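Local coordinates for protein tapirin (Caldicellulosiruptor hydrothermalis, PDB 6N2C) that probably binds cellulose through a zinc-containing beta-helix domain, helping this extremely thermophilic bacterium adhere to plant biomass, at residues A[526-534]-A[544-555]; A[215-226]-A[240-248]. All blocks are in the same frame, centred on the assembly; numbering follows the deposited sequence.

Contact 1 (A[526-534]-A[544-555]); sequences PDQNHLDGV and NGGNLNIEYVRM. With ZN (zinc ion), chain C.
Neighbouring coils of the parallel beta-helix meet here, strand 530-532 beside strand 548-552 at the edge of one face, and His-530, Asp-532 and Glu-551 bind a zinc ion across the pair. The strand axes lie 4.8 Å apart. Between Asn-529 and Val-553 the hydrogen bonds switch strands in the parallel manner: Leu-531 N to Asn-549 O, Glu-551 N to Leu-531 O, Gly-533 N to Glu-551 O. On the other face of the strands, toward the inside of the helix, CD1 of Leu-548 tucks against the neighbouring backbone, 3.3 Å from Asn-529 C. Past the corner at Gly-533, Val-534 CG2 lies 4.0 Å from Met-555 CG, the two side chains crossing nearly at right angles. At the zinc, the imidazole of His-530 reaches over with CG anti to the backbone N (chi1 180°) and binds through NE2 at 1.9 Å. In Glu-551 the bend at chi2 (80°) turns the carboxylate back along its own strand, bringing OE1 to the edge of the His-530 ring and to the zinc at 2.0 Å. Asp-532 OD1 is the third ligand from this chain, 3.0 Å from Glu-551 OE1, the two carboxylate planes 74° apart.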
loop_
_atom_site.group_PDB
_atom_site.type_symbol
_atom_site.label_atom_id
_atom_site.label_comp_id
_atom_site.label_asym_id
_atom_site.label_seq_id
_atom_site.Cartn_x
_atom_site.Cartn_y
_atom_site.Cartn_z
ATOM N N PRO A 526 -5.221 -19.448 -20.734
ATOM C CA PRO A 526 -5.280 -18.160 -21.450
ATOM C C PRO A 526 -6.510 -17.797 -22.239
ATOM O O PRO A 526 -6.700 -16.631 -22.549
ATOM C CB PRO A 526 -4.102 -18.254 -22.417
ATOM C CG PRO A 526 -3.945 -19.683 -22.658
ATOM C CD PRO A 526 -4.300 -20.408 -21.378
ATOM N N ASP A 527 -7.380 -18.759 -22.534
ATOM C CA ASP A 527 -8.593 -18.383 -23.270
ATOM C C ASP A 527 -9.719 -17.852 -22.374
ATOM O O ASP A 527 -10.713 -17.337 -22.882
ATOM C CB ASP A 527 -9.103 -19.566 -24.121
ATOM C CG ASP A 527 -9.435 -20.815 -23.322
ATOM O OD1 ASP A 527 -9.013 -21.037 -22.136
ATOM O OD2 ASP A 527 -10.162 -21.663 -23.898
ATOM N N GLN A 528 -9.573 -17.951 -21.050
ATOM C CA GLN A 528 -10.614 -17.335 -20.144
ATOM C C GLN A 528 -10.628 -15.828 -20.221
ATOM O O GLN A 528 -9.546 -15.166 -20.188
ATOM C CB GLN A 528 -10.339 -17.790 -18.681
ATOM C CG GLN A 528 -10.464 -19.300 -18.472
ATOM C CD GLN A 528 -11.902 -19.752 -18.573
ATOM O OE1 GLN A 528 -12.772 -19.080 -17.995
ATOM N NE2 GLN A 528 -12.193 -20.817 -19.386
ATOM N N ASN A 529 -11.812 -15.239 -20.380
ATOM C CA ASN A 529 -11.951 -13.820 -20.371
ATOM C C ASN A 529 -12.925 -13.250 -19.339
ATOM O O ASN A 529 -12.968 -12.045 -19.148
ATOM C CB ASN A 529 -12.314 -13.340 -21.751
ATOM C CG ASN A 529 -13.702 -13.793 -22.191
ATOM O OD1 ASN A 529 -14.508 -14.305 -21.423
ATOM N ND2 ASN A 529 -13.960 -13.635 -23.459
ATOM N N HIS A 530 -13.721 -14.107 -18.679
ATOM C CA HIS A 530 -14.647 -13.611 -17.685
ATOM C C HIS A 530 -14.823 -14.709 -16.649
ATOM O O HIS A 530 -15.298 -15.794 -16.963
ATOM C CB HIS A 530 -16.009 -13.290 -18.338
ATOM C CG HIS A 530 -17.057 -12.768 -17.374
ATOM N ND1 HIS A 530 -18.413 -12.895 -17.606
ATOM C CD2 HIS A 530 -16.944 -12.146 -16.184
ATOM C CE1 HIS A 530 -19.072 -12.386 -16.571
ATOM N NE2 HIS A 530 -18.195 -11.908 -15.694
ATOM N N LEU A 531 -14.458 -14.404 -15.420
ATOM C CA LEU A 531 -14.623 -15.342 -14.309
ATOM C C LEU A 531 -15.302 -14.683 -13.123
ATOM O O LEU A 531 -14.767 -13.709 -12.538
ATOM C CB LEU A 531 -13.255 -15.901 -13.869
ATOM C CG LEU A 531 -12.617 -16.961 -14.739
ATOM C CD1 LEU A 531 -11.117 -17.087 -14.431
ATOM C CD2 LEU A 531 -13.312 -18.303 -14.483
ATOM N N ASP A 532 -16.428 -15.279 -12.684
ATOM C CA ASP A 532 -17.139 -14.846 -11.493
ATOM C C ASP A 532 -17.018 -15.980 -10.507
ATOM O O ASP A 532 -17.356 -17.122 -10.847
ATOM C CB ASP A 532 -18.634 -14.696 -11.792
ATOM C CG ASP A 532 -18.957 -13.463 -12.612
ATOM O OD1 ASP A 532 -18.157 -12.527 -12.537
ATOM O OD2 ASP A 532 -19.991 -13.436 -13.196
ATOM N N GLY A 533 -16.546 -15.674 -9.318
ATOM C CA GLY A 533 -16.394 -16.685 -8.320
ATOM C C GLY A 533 -15.221 -16.430 -7.432
ATOM O O GLY A 533 -15.027 -15.280 -6.964
ATOM N N VAL A 534 -14.537 -17.533 -7.041
ATOM C CA VAL A 534 -13.495 -17.441 -6.021
ATOM C C VAL A 534 -12.394 -18.432 -6.499
ATOM O O VAL A 534 -12.687 -19.554 -6.962
ATOM C CB VAL A 534 -14.044 -17.832 -4.610
ATOM C CG1 VAL A 534 -13.040 -18.145 -3.634
ATOM C CG2 VAL A 534 -15.119 -16.906 -4.089
ATOM N N ASN A 544 -2.432 -17.396 -17.015
ATOM C CA ASN A 544 -1.592 -17.753 -18.201
ATOM C C ASN A 544 -1.957 -16.897 -19.400
ATOM O O ASN A 544 -1.248 -16.919 -20.415
ATOM C CB ASN A 544 -1.624 -19.241 -18.466
ATOM C CG ASN A 544 -0.770 -20.054 -17.448
ATOM O OD1 ASN A 544 -1.050 -21.239 -17.128
ATOM N ND2 ASN A 544 0.307 -19.456 -17.004
ATOM N N GLY A 545 -3.035 -16.131 -19.247
ATOM C CA GLY A 545 -3.526 -15.173 -20.199
ATOM C C GLY A 545 -3.894 -13.853 -19.598
ATOM O O GLY A 545 -4.066 -13.725 -18.368
ATOM N N GLY A 546 -4.007 -12.836 -20.466
ATOM C CA GLY A 546 -4.578 -11.554 -20.035
ATOM C C GLY A 546 -5.971 -11.321 -20.577
ATOM O O GLY A 546 -6.618 -12.261 -21.019
ATOM N N ASN A 547 -6.373 -10.056 -20.631
ATOM C CA ASN A 547 -7.678 -9.627 -21.191
ATOM C C ASN A 547 -8.864 -10.372 -20.505
ATOM O O ASN A 547 -9.694 -11.036 -21.138
ATOM C CB ASN A 547 -7.686 -9.825 -22.680
ATOM C CG ASN A 547 -6.520 -9.070 -23.365
ATOM O OD1 ASN A 547 -5.656 -9.675 -24.006
ATOM N ND2 ASN A 547 -6.460 -7.786 -23.160
ATOM N N LEU A 548 -8.850 -10.281 -19.200
ATOM C CA LEU A 548 -9.751 -11.106 -18.357
ATOM C C LEU A 548 -10.349 -10.197 -17.299
ATOM O O LEU A 548 -9.628 -9.398 -16.630
ATOM C CB LEU A 548 -8.914 -12.247 -17.772
ATOM C CG LEU A 548 -9.489 -12.934 -16.492
ATOM C CD1 LEU A 548 -10.710 -13.722 -16.896
ATOM C CD2 LEU A 548 -8.477 -13.923 -15.959
ATOM N N ASN A 549 -11.695 -10.303 -17.085
ATOM C CA ASN A 549 -12.372 -9.607 -16.011
ATOM C C ASN A 549 -12.717 -10.730 -14.956
ATOM O O ASN A 549 -13.312 -11.739 -15.315
ATOM C CB ASN A 549 -13.678 -9.041 -16.481
ATOM C CG ASN A 549 -13.508 -7.907 -17.420
ATOM O OD1 ASN A 549 -12.852 -6.889 -17.084
ATOM N ND2 ASN A 549 -14.087 -8.050 -18.639
ATOM N N ILE A 550 -12.325 -10.458 -13.702
ATOM C CA ILE A 550 -12.508 -11.328 -12.531
ATOM C C ILE A 550 -13.421 -10.576 -11.625
ATOM O O ILE A 550 -13.163 -9.429 -11.237
ATOM C CB ILE A 550 -11.163 -11.684 -11.807
ATOM C CG1 ILE A 550 -10.258 -12.434 -12.781
ATOM C CG2 ILE A 550 -11.426 -12.588 -10.575
ATOM C CD1 ILE A 550 -8.848 -12.524 -12.377
ATOM N N GLU A 551 -14.527 -11.209 -11.218
ATOM C CA GLU A 551 -15.371 -10.600 -10.207
ATOM C C GLU A 551 -15.689 -11.646 -9.088
ATOM O O GLU A 551 -16.047 -12.758 -9.392
ATOM C CB GLU A 551 -16.710 -10.191 -10.808
ATOM C CG GLU A 551 -16.726 -8.939 -11.750
ATOM C CD GLU A 551 -16.253 -9.235 -13.174
ATOM O OE1 GLU A 551 -16.803 -10.163 -13.800
ATOM O OE2 GLU A 551 -15.297 -8.579 -13.690
ATOM N N TYR A 552 -15.502 -11.207 -7.879
ATOM C CA TYR A 552 -15.848 -12.014 -6.707
ATOM C C TYR A 552 -17.381 -12.249 -6.704
ATOM O O TYR A 552 -18.199 -11.261 -6.794
ATOM C CB TYR A 552 -15.483 -11.265 -5.455
ATOM C CG TYR A 552 -16.072 -11.792 -4.136
ATOM C CD1 TYR A 552 -15.607 -12.961 -3.585
ATOM C CD2 TYR A 552 -17.182 -11.178 -3.516
ATOM C CE1 TYR A 552 -16.136 -13.426 -2.401
ATOM C CE2 TYR A 552 -17.713 -11.677 -2.334
ATOM C CZ TYR A 552 -17.113 -12.753 -1.735
ATOM O OH TYR A 552 -17.660 -13.292 -0.584
ATOM N N VAL A 553 -17.735 -13.480 -6.435
ATOM C CA VAL A 553 -19.059 -13.825 -6.023
ATOM C C VAL A 553 -18.894 -14.750 -4.795
ATOM O O VAL A 553 -18.097 -15.680 -4.848
ATOM C CB VAL A 553 -19.793 -14.602 -7.130
ATOM C CG1 VAL A 553 -21.136 -15.277 -6.665
ATOM C CG2 VAL A 553 -20.012 -13.724 -8.340
ATOM N N ARG A 554 -19.665 -14.496 -3.741
ATOM C CA ARG A 554 -19.694 -15.427 -2.584
ATOM C C ARG A 554 -19.875 -16.888 -2.982
ATOM O O ARG A 554 -20.727 -17.245 -3.830
ATOM C CB ARG A 554 -20.733 -14.934 -1.579
ATOM C CG ARG A 554 -20.748 -15.649 -0.248
ATOM C CD ARG A 554 -21.714 -14.919 0.719
ATOM N NE ARG A 554 -21.618 -15.467 2.068
ATOM C CZ ARG A 554 -22.330 -16.477 2.578
ATOM N NH1 ARG A 554 -23.310 -17.139 1.913
ATOM N NH2 ARG A 554 -22.049 -16.830 3.825
ATOM N N MET A 555 -19.091 -17.771 -2.361
ATOM C CA MET A 555 -19.269 -19.169 -2.591
ATOM C C MET A 555 -20.725 -19.621 -2.303
ATOM O O MET A 555 -21.314 -19.131 -1.299
ATOM C CB MET A 555 -18.299 -20.006 -1.681
ATOM C CG MET A 555 -16.831 -19.970 -2.183
ATOM S SD MET A 555 -15.774 -21.049 -1.132
ATOM C CE MET A 555 -15.560 -20.118 0.268
HETATM ZN ZN ZN C . -18.498 -11.166 -13.943
HETATM O O HOH W 1 -5.731 -14.442 -22.978
HETATM O O HOH W 2 -6.931 -15.076 -19.512
HETATM O O HOH W 3 -14.957 -10.211 -20.064
HETATM O O HOH W 4 -12.425 -9.257 -20.566
#

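Contact 2 (A[215-226]-A[240-248]); sequences LRSDNNRPGDYT and IFGGNNKVV
Asn-245, in the turn before strand 246-249, plugs into the loop 215-226 of the preceding beta-helix coil, ND2 bonded to the loop and OD1 to its own turn. Backbone bonds frame the contact: Leu-215 N to Ile-240 O, Asp-218 N to Gly-243 O, and Thr-226 N to Lys-246 O.

Among the side-chain hydrogen bonds, Asn-245 ND2 gives one hydrogen to Arg-216 O at 3.0 Å, nearly straight at 173°, and the other to Asp-218 OD2 at 3.1 Å. Both acceptors lie in the amide plane, but the carboxylate stands almost perpendicular to it (86°), and ND2 meets OD2 from above the carboxylate. OD1 of the same amide accepts from Gly-242 N at 2.7 Å and from Gly-243 N, fixing the turn. Beyond it, Asn-244 ND2 reaches Asp-218 O, while Lys-246 N donates to Thr-226 OG1, which passes its own hydrogen to Asp-218 OD2 at 2.6 Å. An alanine in place of Asn-245 would remove the amide and would probably leave Arg-216 O and the Gly-242 and Gly-243 N-H groups without these partners, and Asp-218 OD2 short of one of its three donors.

A salt bridge joins Arg-221 NH2 to Asp-218 OD2 within the loop. The bend of the arginine at chi3 (58°) helps turn the guanidinium edge to its acceptors: NH2 also donates to Asn-244 O at 2.9 Å, while NE and NH1 grip Gly-223 O side-on.

The apolar contacts lie inward, where Leu-215 CD1 is 4.1 Å from Val-247 CG2; Leu-215 and Asn-245 slide past each other in opposite directions, and Phe-241 stacks on Phe-261 of the next coil.

Three donors on one carboxylate oxygen would be expected to stabilise the charged form of Asp-218, and the guanidinium braces the middle of this irregular loop internally and ties it to Asn-244 O.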
loop_
_atom_site.group_PDB
_atom_site.type_symbol
_atom_site.label_atom_id
_atom_site.label_comp_id
_atom_site.label_asym_id
_atom_site.label_seq_id
_atom_site.Cartn_x
_atom_site.Cartn_y
_atom_site.Cartn_z
ATOM N N LEU A 215 1.448 -7.384 -10.803
ATOM C CA LEU A 215 0.720 -6.906 -11.915
ATOM C C LEU A 215 1.650 -6.725 -13.147
ATOM O O LEU A 215 2.882 -6.530 -13.016
ATOM C CB LEU A 215 0.095 -5.557 -11.651
ATOM C CG LEU A 215 -0.984 -5.555 -10.578
ATOM C CD1 LEU A 215 -1.429 -4.111 -10.428
ATOM C CD2 LEU A 215 -2.194 -6.334 -11.056
ATOM N N ARG A 216 1.033 -6.839 -14.302
ATOM C CA ARG A 216 1.693 -6.537 -15.612
ATOM C C ARG A 216 1.117 -5.263 -16.116
ATOM O O ARG A 216 0.084 -4.820 -15.664
ATOM C CB ARG A 216 1.534 -7.690 -16.635
ATOM C CG ARG A 216 1.988 -9.030 -16.083
ATOM C CD ARG A 216 3.455 -9.024 -15.622
ATOM N NE ARG A 216 3.964 -10.377 -15.333
ATOM C CZ ARG A 216 5.144 -10.616 -14.797
ATOM N NH1 ARG A 216 5.977 -9.589 -14.496
ATOM N NH2 ARG A 216 5.493 -11.876 -14.542
ATOM N N SER A 217 1.771 -4.664 -17.090
ATOM C CA SER A 217 1.316 -3.422 -17.635
ATOM C C SER A 217 -0.058 -3.536 -18.332
ATOM O O SER A 217 -0.408 -4.588 -18.947
ATOM C CB SER A 217 2.339 -2.861 -18.654
ATOM O OG SER A 217 2.212 -3.618 -19.859
ATOM N N ASP A 218 -0.848 -2.498 -18.174
ATOM C CA ASP A 218 -2.123 -2.355 -18.820
ATOM C C ASP A 218 -1.963 -1.465 -20.058
ATOM O O ASP A 218 -1.723 -0.288 -20.000
ATOM C CB ASP A 218 -3.143 -1.792 -17.895
ATOM C CG ASP A 218 -3.613 -2.811 -16.813
ATOM O OD1 ASP A 218 -3.442 -4.067 -16.985
ATOM O OD2 ASP A 218 -4.090 -2.297 -15.783
ATOM N N ASN A 219 -2.070 -2.089 -21.203
ATOM C CA ASN A 219 -1.857 -1.428 -22.489
ATOM C C ASN A 219 -3.136 -1.403 -23.290
ATOM O O ASN A 219 -3.191 -0.740 -24.296
ATOM C CB ASN A 219 -0.711 -2.154 -23.298
ATOM C CG ASN A 219 -0.806 -3.694 -23.250
ATOM O OD1 ASN A 219 -1.808 -4.264 -23.705
ATOM N ND2 ASN A 219 0.227 -4.364 -22.661
ATOM N N ASN A 220 -4.155 -2.118 -22.830
ATOM C CA ASN A 220 -5.442 -2.260 -23.495
ATOM C C ASN A 220 -6.499 -2.766 -22.466
ATOM O O ASN A 220 -7.117 -3.808 -22.664
ATOM C CB ASN A 220 -5.311 -3.244 -24.675
ATOM C CG ASN A 220 -6.599 -3.357 -25.502
ATOM O OD1 ASN A 220 -7.395 -2.434 -25.544
ATOM N ND2 ASN A 220 -6.798 -4.502 -26.151
ATOM N N ARG A 221 -6.649 -2.038 -21.351
ATOM C CA ARG A 221 -7.520 -2.459 -20.246
ATOM C C ARG A 221 -8.786 -1.567 -20.359
ATOM O O ARG A 221 -8.682 -0.313 -20.243
ATOM C CB ARG A 221 -6.839 -2.317 -18.883
ATOM C CG ARG A 221 -7.589 -2.979 -17.749
ATOM C CD ARG A 221 -7.386 -2.301 -16.401
ATOM N NE ARG A 221 -7.772 -0.877 -16.333
ATOM C CZ ARG A 221 -6.953 0.186 -16.237
ATOM N NH1 ARG A 221 -7.462 1.407 -16.192
ATOM N NH2 ARG A 221 -5.640 0.064 -16.187
ATOM N N PRO A 222 -9.955 -2.193 -20.639
ATOM C CA PRO A 222 -11.198 -1.386 -20.802
ATOM C C PRO A 222 -11.714 -0.788 -19.470
ATOM O O PRO A 222 -12.241 0.315 -19.506
ATOM C CB PRO A 222 -12.198 -2.383 -21.399
ATOM C CG PRO A 222 -11.729 -3.727 -20.896
ATOM C CD PRO A 222 -10.222 -3.647 -20.710
ATOM N N GLY A 223 -11.530 -1.493 -18.333
ATOM C CA GLY A 223 -11.893 -1.001 -16.973
ATOM C C GLY A 223 -11.374 0.383 -16.538
ATOM O O GLY A 223 -10.292 0.848 -16.951
ATOM N N ASP A 224 -12.184 1.062 -15.729
ATOM C CA ASP A 224 -11.757 2.134 -14.837
ATOM C C ASP A 224 -10.530 1.708 -13.933
ATOM O O ASP A 224 -9.653 2.509 -13.647
ATOM C CB ASP A 224 -12.972 2.498 -13.938
ATOM C CG ASP A 224 -12.656 3.530 -12.839
ATOM O OD1 ASP A 224 -11.492 3.678 -12.351
ATOM O OD2 ASP A 224 -13.631 4.195 -12.432
ATOM N N TYR A 225 -10.483 0.469 -13.476
ATOM C CA TYR A 225 -9.453 0.115 -12.488
ATOM C C TYR A 225 -8.937 -1.192 -12.901
ATOM O O TYR A 225 -9.573 -1.931 -13.670
ATOM C CB TYR A 225 -10.005 0.123 -11.055
ATOM C CG TYR A 225 -11.233 -0.725 -10.907
ATOM C CD1 TYR A 225 -11.140 -2.079 -10.824
ATOM C CD2 TYR A 225 -12.474 -0.123 -10.756
ATOM C CE1 TYR A 225 -12.271 -2.881 -10.668
ATOM C CE2 TYR A 225 -13.631 -0.873 -10.619
ATOM C CZ TYR A 225 -13.542 -2.238 -10.549
ATOM O OH TYR A 225 -14.693 -2.999 -10.438
ATOM N N THR A 226 -7.740 -1.469 -12.463
ATOM C CA THR A 226 -7.136 -2.760 -12.520
ATOM C C THR A 226 -7.635 -3.648 -11.364
ATOM O O THR A 226 -7.930 -4.849 -11.562
ATOM C CB THR A 226 -5.632 -2.635 -12.447
ATOM O OG1 THR A 226 -5.236 -1.684 -13.480
ATOM C CG2 THR A 226 -4.994 -3.926 -12.693
ATOM N N ILE A 240 3.682 -5.537 -6.563
ATOM C CA ILE A 240 4.502 -5.020 -7.667
ATOM C C ILE A 240 3.575 -4.519 -8.744
ATOM O O ILE A 240 2.778 -5.314 -9.314
ATOM C CB ILE A 240 5.426 -6.147 -8.210
ATOM C CG1 ILE A 240 6.371 -6.557 -7.052
ATOM C CG2 ILE A 240 6.138 -5.656 -9.455
ATOM C CD1 ILE A 240 7.205 -7.786 -7.278
ATOM N N PHE A 241 3.677 -3.215 -9.086
ATOM C CA PHE A 241 2.911 -2.654 -10.196
ATOM C C PHE A 241 3.670 -2.876 -11.518
ATOM O O PHE A 241 4.912 -2.984 -11.508
ATOM C CB PHE A 241 2.701 -1.139 -10.065
ATOM C CG PHE A 241 1.689 -0.711 -9.019
ATOM C CD1 PHE A 241 1.999 -0.702 -7.688
ATOM C CD2 PHE A 241 0.466 -0.342 -9.378
ATOM C CE1 PHE A 241 1.075 -0.380 -6.721
ATOM C CE2 PHE A 241 -0.445 0.047 -8.434
ATOM C CZ PHE A 241 -0.186 -0.018 -7.099
ATOM N N GLY A 242 2.960 -2.915 -12.636
ATOM C CA GLY A 242 3.570 -3.121 -13.958
ATOM C C GLY A 242 3.542 -1.977 -14.933
ATOM O O GLY A 242 4.371 -1.913 -15.880
ATOM N N GLY A 243 2.648 -1.047 -14.703
ATOM C CA GLY A 243 2.459 0.143 -15.538
ATOM C C GLY A 243 1.061 0.425 -15.959
ATOM O O GLY A 243 0.344 -0.499 -16.370
ATOM N N ASN A 244 0.641 1.686 -15.789
ATOM C CA ASN A 244 -0.707 2.098 -16.111
ATOM C C ASN A 244 -1.805 1.282 -15.342
ATOM O O ASN A 244 -2.956 1.179 -15.810
ATOM C CB ASN A 244 -0.952 2.042 -17.603
ATOM C CG ASN A 244 -2.128 2.840 -18.024
ATOM O OD1 ASN A 244 -2.344 3.977 -17.599
ATOM N ND2 ASN A 244 -2.899 2.255 -18.923
ATOM N N ASN A 245 -1.427 0.792 -14.160
ATOM C CA ASN A 245 -2.367 -0.000 -13.303
ATOM C C ASN A 245 -3.004 0.960 -12.352
ATOM O O ASN A 245 -2.295 1.863 -11.737
ATOM C CB ASN A 245 -1.630 -1.008 -12.494
ATOM C CG ASN A 245 -0.819 -1.993 -13.327
ATOM O OD1 ASN A 245 0.315 -2.251 -12.990
ATOM N ND2 ASN A 245 -1.407 -2.613 -14.351
ATOM N N LYS A 246 -4.313 0.775 -12.109
ATOM C CA LYS A 246 -5.071 1.650 -11.206
ATOM C C LYS A 246 -5.720 0.772 -10.107
ATOM O O LYS A 246 -6.628 -0.018 -10.416
ATOM C CB LYS A 246 -6.122 2.460 -11.946
ATOM C CG LYS A 246 -5.707 3.054 -13.321
ATOM C CD LYS A 246 -4.619 4.075 -13.272
ATOM C CE LYS A 246 -4.258 4.527 -14.685
ATOM N NZ LYS A 246 -3.458 5.779 -14.617
ATOM N N VAL A 247 -5.273 0.945 -8.875
ATOM C CA VAL A 247 -5.626 0.020 -7.735
ATOM C C VAL A 247 -6.350 0.873 -6.723
ATOM O O VAL A 247 -5.871 1.940 -6.344
ATOM C CB VAL A 247 -4.404 -0.619 -7.143
ATOM C CG1 VAL A 247 -4.735 -1.435 -5.866
ATOM C CG2 VAL A 247 -3.762 -1.565 -8.154
ATOM N N VAL A 248 -7.505 0.380 -6.215
ATOM C CA VAL A 248 -8.299 1.095 -5.251
ATOM C C VAL A 248 -8.573 0.085 -4.105
ATOM O O VAL A 248 -9.160 -0.959 -4.397
ATOM C CB VAL A 248 -9.690 1.533 -5.827
ATOM C CG1 VAL A 248 -10.426 2.343 -4.770
ATOM C CG2 VAL A 248 -9.470 2.428 -7.048
#

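Contacts 1 and 2 both join successive coils of the same beta-helix, with centres 15 Å apart and on the same side of the chain's centre. Strands 246-249 and 548-552 belong to one parallel face, separated by strands 227-229 and 200-203. The segments touch where Asn-547 ND2 packs 4.1 Å from Asn-220 O, and Asn-199 approaches both loops. Only contact 1 holds the zinc; contact 2 comes near it through Tyr-225, whose side chain is about 6 Å from that of Glu-551 and about 10 Å from the ion, its hydroxyl bonded to Thr-203. Contact 1 thus joins coils by strand pairing and a metal, contact 2 by backbone bonds and a polar network centred on Asn-245 and Asp-218.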